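Long-range contacts in ORF10 (Moritella marina, PDB 6RIW), which probably catalyses acyl-chain elongation as the ketosynthase–chain length factor didomain of a polyunsaturated fatty acid synthase, part of the PfaC protein: residues T164-A172 and I702-P710; R466-M474 and Q760-V768. All coordinates share one frame; numbering follows the deposited sequence.

Contact 1. Residues T164-A172 and I702-P710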
ATOM      1  N   THR A 164      16.283  -3.248 -15.426  1.00 13.86           N
ATOM      2  CA  THR A 164      15.113  -3.436 -14.578  1.00 15.30           C
ATOM      3  C   THR A 164      13.854  -3.038 -15.332  1.00 14.29           C
ATOM      4  O   THR A 164      13.768  -1.920 -15.857  1.00 13.95           O
ATOM      5  CB  THR A 164      15.268  -2.620 -13.284  1.00 15.78           C
ATOM      6  OG1 THR A 164      16.458  -3.052 -12.612  1.00 14.11           O
ATOM      7  CG2 THR A 164      14.073  -2.824 -12.369  1.00 14.11           C
ATOM      8  N   HIS A 165      12.896  -3.969 -15.409  1.00 12.51           N
ATOM      9  CA  HIS A 165      11.617  -3.718 -16.069  1.00 14.54           C
ATOM     10  C   HIS A 165      10.812  -2.682 -15.292  1.00 14.02           C
ATOM     11  O   HIS A 165      10.680  -2.767 -14.064  1.00 12.44           O
ATOM     12  CB  HIS A 165      10.816  -5.022 -16.167  1.00 16.99           C
ATOM     13  CG  HIS A 165       9.666  -4.984 -17.137  1.00 16.52           C
ATOM     14  ND1 HIS A 165       8.480  -4.331 -16.863  1.00 14.53           N
ATOM     15  CD2 HIS A 165       9.501  -5.569 -18.353  1.00 17.28           C
ATOM     16  CE1 HIS A 165       7.646  -4.487 -17.879  1.00 16.25           C
ATOM     17  NE2 HIS A 165       8.237  -5.241 -18.794  1.00 16.32           N
ATOM     18  N   ALA A 166      10.240  -1.728 -16.030  1.00 13.29           N
ATOM     19  CA  ALA A 166       9.458  -0.638 -15.434  1.00 11.66           C
ATOM     20  C   ALA A 166       8.351  -1.117 -14.500  1.00 12.23           C
ATOM     21  O   ALA A 166       7.989  -0.400 -13.554  1.00 12.14           O
ATOM     22  CB  ALA A 166       8.842   0.213 -16.549  1.00 15.62           C
ATOM     23  N   ASP A 167       7.774  -2.295 -14.748  1.00 11.69           N
ATOM     24  CA  ASP A 167       6.692  -2.768 -13.875  1.00 11.46           C
ATOM     25  C   ASP A 167       7.160  -2.940 -12.427  1.00 11.82           C
ATOM     26  O   ASP A 167       6.330  -3.003 -11.516  1.00 11.42           O
ATOM     27  CB  ASP A 167       6.118  -4.104 -14.393  1.00 15.63           C
ATOM     28  CG  ASP A 167       5.162  -3.944 -15.595  1.00 16.92           C
ATOM     29  OD1 ASP A 167       4.776  -2.804 -15.956  1.00 17.28           O
ATOM     30  OD2 ASP A 167       4.792  -4.989 -16.192  1.00 14.99           O
ATOM     31  N   ASN A 168       8.471  -3.045 -12.189  1.00 12.74           N
ATOM     32  CA  ASN A 168       8.993  -3.086 -10.834  1.00 11.20           C
ATOM     33  C   ASN A 168       8.769  -1.786 -10.054  1.00 11.97           C
ATOM     34  O   ASN A 168       8.938  -1.778  -8.833  1.00 11.50           O
ATOM     35  CB  ASN A 168      10.480  -3.429 -10.884  1.00 11.94           C
ATOM     36  CG  ASN A 168      10.708  -4.899 -11.208  1.00 15.82           C
ATOM     37  OD1 ASN A 168      10.280  -5.771 -10.453  1.00 15.18           O
ATOM     38  ND2 ASN A 168      11.341  -5.181 -12.349  1.00 12.51           N
ATOM     39  N   ALA A 169       8.363  -0.707 -10.698  1.00 11.18           N
ATOM     40  CA  ALA A 169       8.031   0.489  -9.927  1.00 11.59           C
ATOM     41  C   ALA A 169       6.569   0.525  -9.477  1.00 12.76           C
ATOM     42  O   ALA A 169       6.186   1.428  -8.712  1.00 13.24           O
ATOM     43  CB  ALA A 169       8.337   1.742 -10.752  1.00 11.57           C
ATOM     44  N   LEU A 170       5.745  -0.416  -9.943  1.00 11.99           N
ATOM     45  CA  LEU A 170       4.331  -0.476  -9.571  1.00 13.18           C
ATOM     46  C   LEU A 170       4.222  -1.320  -8.303  1.00 15.60           C
ATOM     47  O   LEU A 170       3.796  -2.480  -8.301  1.00 14.45           O
ATOM     48  CB  LEU A 170       3.485  -1.042 -10.713  1.00 11.13           C
ATOM     49  CG  LEU A 170       3.647  -0.352 -12.092  1.00 13.65           C
ATOM     50  CD1 LEU A 170       2.844  -1.073 -13.147  1.00 13.22           C
ATOM     51  CD2 LEU A 170       3.211   1.110 -12.005  1.00 16.68           C
ATOM     52  N   VAL A 171       4.662  -0.716  -7.204  1.00 12.25           N
ATOM     53  CA  VAL A 171       4.970  -1.514  -6.019  1.00 12.23           C
ATOM     54  C   VAL A 171       3.703  -1.877  -5.244  1.00 15.96           C
ATOM     55  O   VAL A 171       3.529  -3.026  -4.817  1.00 13.04           O
ATOM     56  CB  VAL A 171       5.989  -0.755  -5.147  1.00 15.74           C
ATOM     57  CG1 VAL A 171       6.024  -1.337  -3.744  1.00 17.25           C
ATOM     58  CG2 VAL A 171       7.397  -0.821  -5.792  1.00 16.16           C
ATOM     59  N   ALA A 172       2.796  -0.921  -5.045  1.00 12.87           N
ATOM     60  CA  ALA A 172       1.707  -1.138  -4.088  1.00 15.33           C
ATOM     61  C   ALA A 172       0.616  -2.074  -4.629  1.00 15.96           C
ATOM     62  O   ALA A 172       0.296  -3.097  -4.006  1.00 17.33           O
ATOM     63  CB  ALA A 172       1.112   0.210  -3.655  1.00 15.52           C
ATOM     64  N   ILE A 702       6.965  10.945 -14.002  1.00 10.61           N
ATOM     65  CA  ILE A 702       7.096  11.195 -15.435  1.00 10.97           C
ATOM     66  C   ILE A 702       8.026  10.152 -16.066  1.00 12.41           C
ATOM     67  O   ILE A 702       7.721   9.568 -17.123  1.00 11.20           O
ATOM     68  CB  ILE A 702       7.579  12.638 -15.704  1.00 10.82           C
ATOM     69  CG1 ILE A 702       6.407  13.612 -15.870  1.00 13.31           C
ATOM     70  CG2 ILE A 702       8.295  12.690 -17.084  1.00 14.17           C
ATOM     71  CD1 ILE A 702       5.448  13.673 -14.705  1.00 11.44           C
ATOM     72  N   THR A 703       9.151   9.882 -15.407  1.00 10.15           N
ATOM     73  CA  THR A 703      10.077   8.824 -15.823  1.00 10.53           C
ATOM     74  C   THR A 703       9.379   7.474 -15.963  1.00 10.98           C
ATOM     75  O   THR A 703       9.527   6.781 -16.980  1.00 11.48           O
ATOM     76  CB  THR A 703      11.203   8.708 -14.786  1.00  9.66           C
ATOM     77  OG1 THR A 703      11.925   9.936 -14.727  1.00 12.02           O
ATOM     78  CG2 THR A 703      12.170   7.578 -15.150  1.00 12.18           C
ATOM     79  N   LEU A 704       8.619   7.082 -14.944  1.00 10.46           N
ATOM     80  CA  LEU A 704       7.929   5.796 -14.972  1.00 11.29           C
ATOM     81  C   LEU A 704       6.923   5.717 -16.118  1.00 11.34           C
ATOM     82  O   LEU A 704       6.894   4.733 -16.871  1.00 10.93           O
ATOM     83  CB  LEU A 704       7.227   5.564 -13.624  1.00 10.34           C
ATOM     84  CG  LEU A 704       6.304   4.338 -13.575  1.00 12.03           C
ATOM     85  CD1 LEU A 704       7.104   3.061 -13.913  1.00 11.57           C
ATOM     86  CD2 LEU A 704       5.627   4.212 -12.214  1.00 14.79           C
ATOM     87  N   ARG A 705       6.039   6.718 -16.232  1.00  8.97           N
ATOM     88  CA  ARG A 705       4.942   6.573 -17.177  1.00  9.15           C
ATOM     89  C   ARG A 705       5.406   6.714 -18.607  1.00  9.45           C
ATOM     90  O   ARG A 705       4.775   6.138 -19.499  1.00 10.47           O
ATOM     91  CB  ARG A 705       3.830   7.588 -16.869  1.00  8.99           C
ATOM     92  CG  ARG A 705       3.344   7.499 -15.395  1.00 10.16           C
ATOM     93  CD  ARG A 705       2.759   6.126 -15.056  1.00 12.79           C
ATOM     94  NE  ARG A 705       2.398   6.045 -13.632  1.00 11.59           N
ATOM     95  CZ  ARG A 705       1.750   5.027 -13.068  1.00 13.38           C
ATOM     96  NH1 ARG A 705       1.353   3.976 -13.795  1.00 12.04           N
ATOM     97  NH2 ARG A 705       1.495   5.064 -11.759  1.00 11.95           N
ATOM     98  N   GLN A 706       6.529   7.399 -18.839  1.00  9.42           N
ATOM     99  CA  GLN A 706       7.112   7.404 -20.183  1.00 10.67           C
ATOM    100  C   GLN A 706       7.430   6.001 -20.685  1.00 13.32           C
ATOM    101  O   GLN A 706       7.499   5.791 -21.902  1.00 12.53           O
ATOM    102  CB  GLN A 706       8.399   8.237 -20.208  1.00 11.88           C
ATOM    103  CG  GLN A 706       8.162   9.721 -20.420  1.00 15.27           C
ATOM    104  CD  GLN A 706       9.377  10.375 -21.035  1.00 21.53           C
ATOM    105  OE1 GLN A 706       9.261  11.063 -22.041  1.00 19.68           O
ATOM    106  NE2 GLN A 706      10.573  10.122 -20.455  1.00 21.27           N
ATOM    107  N   HIS A 707       7.684   5.045 -19.782  1.00 11.38           N
ATOM    108  CA  HIS A 707       7.927   3.666 -20.203  1.00 12.17           C
ATOM    109  C   HIS A 707       6.703   3.015 -20.831  1.00 13.81           C
ATOM    110  O   HIS A 707       6.862   2.030 -21.551  1.00 13.54           O
ATOM    111  CB  HIS A 707       8.397   2.781 -19.029  1.00 13.47           C
ATOM    112  CG  HIS A 707       9.683   3.225 -18.410  1.00 13.14           C
ATOM    113  ND1 HIS A 707      10.816   3.468 -19.152  1.00 14.03           N
ATOM    114  CD2 HIS A 707      10.015   3.486 -17.118  1.00 11.80           C
ATOM    115  CE1 HIS A 707      11.795   3.852 -18.348  1.00 13.05           C
ATOM    116  NE2 HIS A 707      11.334   3.886 -17.110  1.00 11.24           N
ATOM    117  N   TYR A 708       5.499   3.573 -20.627  1.00 11.07           N
ATOM    118  CA  TYR A 708       4.265   2.998 -21.155  1.00 12.50           C
ATOM    119  C   TYR A 708       3.701   3.740 -22.353  1.00 12.35           C
ATOM    120  O   TYR A 708       2.901   3.160 -23.101  1.00 13.87           O
ATOM    121  CB  TYR A 708       3.204   2.929 -20.042  1.00 11.52           C
ATOM    122  CG  TYR A 708       3.713   2.084 -18.896  1.00 13.20           C
ATOM    123  CD1 TYR A 708       3.746   0.693 -18.990  1.00 14.77           C
ATOM    124  CD2 TYR A 708       4.203   2.680 -17.740  1.00 17.61           C
ATOM    125  CE1 TYR A 708       4.250  -0.102 -17.924  1.00 15.92           C
ATOM    126  CE2 TYR A 708       4.694   1.908 -16.681  1.00 20.13           C
ATOM    127  CZ  TYR A 708       4.720   0.525 -16.781  1.00 17.84           C
ATOM    128  OH  TYR A 708       5.206  -0.197 -15.707  1.00 16.46           O
ATOM    129  N   GLY A 709       4.109   4.980 -22.562  1.00 13.09           N
ATOM    130  CA  GLY A 709       3.695   5.735 -23.723  1.00 13.75           C
ATOM    131  C   GLY A 709       4.173   7.172 -23.633  1.00 12.69           C
ATOM    132  O   GLY A 709       4.507   7.663 -22.551  1.00 12.38           O
ATOM    133  N   PRO A 710       4.172   7.888 -24.764  1.00 13.72           N
ATOM    134  CA  PRO A 710       4.725   9.251 -24.788  1.00 13.21           C
ATOM    135  C   PRO A 710       3.843  10.269 -24.073  1.00 13.38           C
ATOM    136  O   PRO A 710       2.616  10.270 -24.224  1.00 12.76           O
ATOM    137  CB  PRO A 710       4.818   9.574 -26.293  1.00 14.36           C
ATOM    138  CG  PRO A 710       3.827   8.645 -26.942  1.00 17.71           C
ATOM    139  CD  PRO A 710       3.770   7.408 -26.089  1.00 13.69           C
TER
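Ala166 and His707 bring the two backbones nearest each other, their CA atoms 6.6 Å apart, where the short 3-10 turn 166-169 lies against segment 702-710. Ala166 CB rests on His707, 3.5 Å from CD2 and almost as close to CB and CG. One turn back along the helix, Leu704 spreads its two methyls between several partners: CD1 lies 3.6 Å from Ala169 CB, and CD2 meets Leu170 CD2 at 3.9 Å. Its chi1 of 172° swings CG away from the backbone N and brings both methyls to the 3-10 turn. A hydrogen bond of 2.7 Å runs from Tyr708 OH to the anti lone pair of Asp167 OD1. This oxygen comes to the edge of the phenol ring in its plane, and the carboxylate is nearly coplanar with the ring (14°). Asp167 OD1 also forms a salt bridge to Arg873 and OD2 is hydrogen-bonded to Tyr82 OH, which together would fix the rotation of this buried acid and probably favour its charged form. Leu170 CD1 packs 3.6 Å from Tyr708 OH beside this polar group. The contact joins the ketosynthase and chain length factor halves, consistent with the pseudo-dimeric pairing of thiolase-fold domains; helix 129-148 flanks it through Leu132 and Phe133 against Ala169 and through Leu136 against Thr703, while helix 88-104 borders the 164-172 loop at Asn168 and Val171.

Contact 2. Residues R466-M474 and Q760-V768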
ATOM      1  N   ARG A 466     -27.274  -5.150  -1.140  1.00 21.20           N
ATOM      2  CA  ARG A 466     -26.557  -3.961  -1.598  1.00 21.75           C
ATOM      3  C   ARG A 466     -27.550  -2.849  -1.949  1.00 22.65           C
ATOM      4  O   ARG A 466     -28.713  -3.105  -2.264  1.00 24.53           O
ATOM      5  CB  ARG A 466     -25.704  -4.297  -2.828  1.00 22.50           C
ATOM      6  CG  ARG A 466     -26.601  -4.549  -4.054  1.00 26.03           C
ATOM      7  CD  ARG A 466     -25.871  -4.384  -5.355  1.00 34.28           C
ATOM      8  NE  ARG A 466     -25.395  -3.023  -5.612  1.00 29.00           N
ATOM      9  CZ  ARG A 466     -26.111  -2.045  -6.171  1.00 30.68           C
ATOM     10  NH1 ARG A 466     -27.384  -2.229  -6.519  1.00 30.54           N
ATOM     11  NH2 ARG A 466     -25.541  -0.867  -6.386  1.00 28.72           N
ATOM     12  N   GLU A 467     -27.090  -1.606  -1.866  1.00 25.84           N
ATOM     13  CA  GLU A 467     -27.870  -0.444  -2.266  1.00 24.88           C
ATOM     14  C   GLU A 467     -26.953   0.530  -2.983  1.00 19.44           C
ATOM     15  O   GLU A 467     -25.739   0.530  -2.750  1.00 21.37           O
ATOM     16  CB  GLU A 467     -28.522   0.300  -1.087  1.00 27.87           C
ATOM     17  CG  GLU A 467     -28.827  -0.492   0.160  1.00 28.60           C
ATOM     18  CD  GLU A 467     -29.252   0.420   1.309  1.00 29.60           C
ATOM     19  OE1 GLU A 467     -29.125   0.005   2.487  1.00 36.09           O
ATOM     20  OE2 GLU A 467     -29.680   1.559   1.014  1.00 27.01           O
ATOM     21  N   PRO A 468     -27.504   1.397  -3.839  1.00 21.29           N
ATOM     22  CA  PRO A 468     -26.695   2.501  -4.371  1.00 18.99           C
ATOM     23  C   PRO A 468     -26.058   3.298  -3.243  1.00 20.26           C
ATOM     24  O   PRO A 468     -26.568   3.363  -2.120  1.00 18.32           O
ATOM     25  CB  PRO A 468     -27.707   3.352  -5.152  1.00 20.96           C
ATOM     26  CG  PRO A 468     -28.773   2.381  -5.552  1.00 22.42           C
ATOM     27  CD  PRO A 468     -28.862   1.387  -4.415  1.00 22.70           C
ATOM     28  N   LEU A 469     -24.919   3.896  -3.553  1.00 15.44           N
ATOM     29  CA  LEU A 469     -24.210   4.744  -2.609  1.00 15.43           C
ATOM     30  C   LEU A 469     -24.557   6.188  -2.906  1.00 16.40           C
ATOM     31  O   LEU A 469     -24.512   6.603  -4.063  1.00 19.69           O
ATOM     32  CB  LEU A 469     -22.701   4.541  -2.740  1.00 14.86           C
ATOM     33  CG  LEU A 469     -22.147   3.192  -2.299  1.00 18.21           C
ATOM     34  CD1 LEU A 469     -20.727   3.061  -2.828  1.00 20.60           C
ATOM     35  CD2 LEU A 469     -22.161   3.119  -0.784  1.00 21.98           C
ATOM     36  N   ALA A 470     -24.854   6.964  -1.874  1.00 12.42           N
ATOM     37  CA  ALA A 470     -25.066   8.391  -2.049  1.00 13.97           C
ATOM     38  C   ALA A 470     -23.782   9.144  -1.737  1.00 13.01           C
ATOM     39  O   ALA A 470     -23.194   8.942  -0.679  1.00 13.60           O
ATOM     40  CB  ALA A 470     -26.196   8.882  -1.138  1.00 16.43           C
ATOM     41  N   ILE A 471     -23.355  10.025  -2.640  1.00 11.33           N
ATOM     42  CA  ILE A 471     -22.217  10.909  -2.377  1.00 11.32           C
ATOM     43  C   ILE A 471     -22.745  12.155  -1.673  1.00 13.69           C
ATOM     44  O   ILE A 471     -23.542  12.898  -2.257  1.00 15.01           O
ATOM     45  CB  ILE A 471     -21.491  11.294  -3.679  1.00 12.05           C
ATOM     46  CG1 ILE A 471     -21.023  10.060  -4.443  1.00 11.70           C
ATOM     47  CG2 ILE A 471     -20.335  12.263  -3.372  1.00 11.92           C
ATOM     48  CD1 ILE A 471     -20.537  10.316  -5.915  1.00 12.82           C
ATOM     49  N   ILE A 472     -22.324  12.375  -0.426  1.00 12.34           N
ATOM     50  CA  ILE A 472     -22.856  13.458   0.399  1.00 14.33           C
ATOM     51  C   ILE A 472     -21.797  14.467   0.815  1.00 14.72           C
ATOM     52  O   ILE A 472     -22.134  15.481   1.444  1.00 12.63           O
ATOM     53  CB  ILE A 472     -23.573  12.906   1.650  1.00 13.38           C
ATOM     54  CG1 ILE A 472     -22.583  12.129   2.537  1.00 14.24           C
ATOM     55  CG2 ILE A 472     -24.675  11.969   1.233  1.00 13.95           C
ATOM     56  CD1 ILE A 472     -23.186  11.667   3.853  1.00 16.99           C
ATOM     57  N   GLY A 473     -20.534  14.259   0.474  1.00 13.49           N
ATOM     58  CA  GLY A 473     -19.530  15.224   0.843  1.00 13.17           C
ATOM     59  C   GLY A 473     -18.381  15.046  -0.127  1.00 13.98           C
ATOM     60  O   GLY A 473     -18.118  13.900  -0.504  1.00 12.60           O
ATOM     61  N   MET A 474     -17.762  16.138  -0.586  1.00 14.15           N
ATOM     62  CA  MET A 474     -16.665  16.069  -1.554  1.00 12.52           C
ATOM     63  C   MET A 474     -15.699  17.227  -1.326  1.00 14.53           C
ATOM     64  O   MET A 474     -16.100  18.323  -0.908  1.00 16.27           O
ATOM     65  CB  MET A 474     -17.147  16.126  -3.018  1.00 13.16           C
ATOM     66  CG  MET A 474     -18.233  15.124  -3.420  1.00 12.17           C
ATOM     67  SD  MET A 474     -18.436  14.901  -5.198  1.00 15.45           S
ATOM     68  CE  MET A 474     -18.983  16.513  -5.724  1.00 16.03           C
ATOM     69  N   GLN A 760     -28.587  16.367   1.170  1.00 16.62           N
ATOM     70  CA  GLN A 760     -27.181  16.007   1.302  1.00 19.13           C
ATOM     71  C   GLN A 760     -26.542  15.546   0.002  1.00 17.98           C
ATOM     72  O   GLN A 760     -25.314  15.518  -0.080  1.00 17.13           O
ATOM     73  CB  GLN A 760     -27.018  14.849   2.288  1.00 17.22           C
ATOM     74  CG  GLN A 760     -27.490  15.127   3.693  1.00 20.08           C
ATOM     75  CD  GLN A 760     -27.057  14.018   4.600  1.00 20.77           C
ATOM     76  OE1 GLN A 760     -27.732  12.986   4.706  1.00 19.99           O
ATOM     77  NE2 GLN A 760     -25.893  14.191   5.225  1.00 21.55           N
ATOM     78  N   VAL A 761     -27.329  15.110  -0.976  1.00 15.46           N
ATOM     79  CA  VAL A 761     -26.840  14.207  -2.009  1.00 15.34           C
ATOM     80  C   VAL A 761     -26.374  15.000  -3.226  1.00 16.99           C
ATOM     81  O   VAL A 761     -27.146  15.762  -3.816  1.00 13.84           O
ATOM     82  CB  VAL A 761     -27.919  13.190  -2.402  1.00 19.67           C
ATOM     83  CG1 VAL A 761     -27.404  12.288  -3.505  1.00 16.57           C
ATOM     84  CG2 VAL A 761     -28.316  12.383  -1.171  1.00 19.85           C
ATOM     85  N   TYR A 762     -25.100  14.826  -3.593  1.00 15.18           N
ATOM     86  CA  TYR A 762     -24.644  15.320  -4.888  1.00 16.20           C
ATOM     87  C   TYR A 762     -25.208  14.463  -6.006  1.00 17.27           C
ATOM     88  O   TYR A 762     -25.887  14.963  -6.910  1.00 14.49           O
ATOM     89  CB  TYR A 762     -23.114  15.332  -4.959  1.00 14.20           C
ATOM     90  CG  TYR A 762     -22.415  16.424  -4.171  1.00 14.28           C
ATOM     91  CD1 TYR A 762     -22.211  17.678  -4.724  1.00 15.09           C
ATOM     92  CD2 TYR A 762     -21.936  16.180  -2.883  1.00 15.43           C
ATOM     93  CE1 TYR A 762     -21.543  18.678  -4.025  1.00 17.28           C
ATOM     94  CE2 TYR A 762     -21.261  17.163  -2.170  1.00 16.87           C
ATOM     95  CZ  TYR A 762     -21.065  18.416  -2.756  1.00 16.05           C
ATOM     96  OH  TYR A 762     -20.422  19.385  -2.042  1.00 16.47           O
ATOM     97  N   ALA A 763     -24.930  13.157  -5.952  1.00 13.67           N
ATOM     98  CA  ALA A 763     -25.311  12.176  -6.954  1.00 14.89           C
ATOM     99  C   ALA A 763     -25.227  10.817  -6.277  1.00 11.92           C
ATOM    100  O   ALA A 763     -24.656  10.691  -5.192  1.00 14.67           O
ATOM    101  CB  ALA A 763     -24.379  12.238  -8.186  1.00 15.64           C
ATOM    102  N   ARG A 764     -25.829   9.811  -6.897  1.00 13.24           N
ATOM    103  CA  ARG A 764     -25.750   8.447  -6.404  1.00 14.39           C
ATOM    104  C   ARG A 764     -24.833   7.634  -7.299  1.00 16.24           C
ATOM    105  O   ARG A 764     -24.860   7.788  -8.521  1.00 16.89           O
ATOM    106  CB  ARG A 764     -27.130   7.795  -6.367  1.00 17.68           C
ATOM    107  CG  ARG A 764     -27.847   8.112  -5.089  1.00 18.25           C
ATOM    108  CD  ARG A 764     -29.245   7.521  -5.036  1.00 25.53           C
ATOM    109  NE  ARG A 764     -29.861   8.144  -3.873  1.00 32.70           N
ATOM    110  CZ  ARG A 764     -30.541   9.282  -3.920  1.00 29.01           C
ATOM    111  NH1 ARG A 764     -31.034   9.793  -2.803  1.00 36.73           N
ATOM    112  NH2 ARG A 764     -30.758   9.876  -5.090  1.00 28.48           N
ATOM    113  N   ILE A 765     -24.046   6.744  -6.698  1.00 14.65           N
ATOM    114  CA  ILE A 765     -23.359   5.699  -7.453  1.00 16.76           C
ATOM    115  C   ILE A 765     -24.303   4.498  -7.509  1.00 13.86           C
ATOM    116  O   ILE A 765     -24.489   3.778  -6.523  1.00 16.00           O
ATOM    117  CB  ILE A 765     -22.006   5.323  -6.841  1.00 14.89           C
ATOM    118  CG1 ILE A 765     -21.147   6.572  -6.647  1.00 15.42           C
ATOM    119  CG2 ILE A 765     -21.306   4.343  -7.776  1.00 13.49           C
ATOM    120  CD1 ILE A 765     -19.761   6.315  -5.966  1.00 17.17           C
ATOM    121  N   ASP A 766     -24.898   4.272  -8.680  1.00 16.39           N
ATOM    122  CA  ASP A 766     -25.878   3.197  -8.804  1.00 18.16           C
ATOM    123  C   ASP A 766     -25.221   1.842  -9.030  1.00 19.40           C
ATOM    124  O   ASP A 766     -25.812   0.811  -8.697  1.00 18.12           O
ATOM    125  CB  ASP A 766     -26.848   3.494  -9.947  1.00 18.65           C
ATOM    126  CG  ASP A 766     -27.907   4.518  -9.561  1.00 28.91           C
ATOM    127  OD1 ASP A 766     -28.210   4.652  -8.354  1.00 30.23           O
ATOM    128  OD2 ASP A 766     -28.433   5.198 -10.469  1.00 38.97           O
ATOM    129  N   ALA A 767     -24.015   1.811  -9.595  1.00 15.60           N
ATOM    130  CA  ALA A 767     -23.380   0.536  -9.854  1.00 16.30           C
ATOM    131  C   ALA A 767     -21.900   0.753 -10.104  1.00 14.17           C
ATOM    132  O   ALA A 767     -21.508   1.763 -10.690  1.00 14.86           O
ATOM    133  CB  ALA A 767     -24.001  -0.162 -11.074  1.00 19.39           C
ATOM    134  N   VAL A 768     -21.093  -0.202  -9.665  1.00 13.35           N
ATOM    135  CA  VAL A 768     -19.709  -0.329 -10.122  1.00 14.74           C
ATOM    136  C   VAL A 768     -19.490  -1.799 -10.445  1.00 16.38           C
ATOM    137  O   VAL A 768     -19.844  -2.673  -9.648  1.00 14.93           O
ATOM    138  CB  VAL A 768     -18.689   0.186  -9.084  1.00 15.87           C
ATOM    139  CG1 VAL A 768     -18.761  -0.607  -7.778  1.00 19.06           C
ATOM    140  CG2 VAL A 768     -17.253   0.160  -9.678  1.00 17.51           C
TER
HETATM  141  O   HOH W   1     -22.296  -0.951  -6.928  1.00 22.82           O
HETATM  142  O   HOH W   2     -28.485  -0.304  -8.294  1.00 30.01           O
HETATM  143  O   HOH W   3     -24.174  16.585   3.711  1.00 26.92           O
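Met474 CG stands beside its backbone N (chi1 -52°), and a bend at chi3 (-64°) lays the terminal methyl over one face of the Tyr762 ring, CE 3.7 Å from the centroid. Tyr762 has its own CG beside the backbone N, with chi2 of -86° turning the ring toward that methyl. This CH-pi and Met-aromatic contact closes one end of an antiparallel strand pair, 469-474 with 763-768, in the thiolase-like fold of the second ketosynthase-family region. Leu469 and Ile765 form a hydrogen-bonded pair, with Ile765 N to Leu469 O at 2.7 Å; Ile471 N bonds to Ala763 O, and Tyr762 N to Ile471 O at 2.8 Å. Ile471 CD1 meets Ile765 CG1 at 3.9 Å on the side where Ile846 of helix 841-854 packs. Tyr762 OH is hydrogen-bonded to Asp567, and its ring stacks with His889. A serine in place of Tyr762 would probably leave the Met474 methyl without its aromatic face and Asp567 without the phenol bond. At the other end Arg466 NH2 bonds weakly to the backbone O of Asp766 (2.9 Å) and NE is salt-bridged to Glu677, while a water accepting from Arg466 NH1 donates to Asp766 O at 2.9 Å.

In the fold
The two contacts illustrate how a didomain uses long-range contacts at two levels. Contact 1 runs between the two ketosynthase-family regions, whereas contact 2 is internal to the second of them, pairing strands 469-478 and 763-772. Their centres lie 34 Å apart and their nearest atoms about 19 Å, so they do not touch, although their segments alternate along the chain. Contact 1 sits about 17 Å from the centre of the chain and contact 2 about 26 Å, both measured between centres. Neither is near the magnesium ion bound by Met1 and Lys286. Strand 741-752 relates them: it pairs with 469-478 and with 687-694, the strand that precedes helix 699-706.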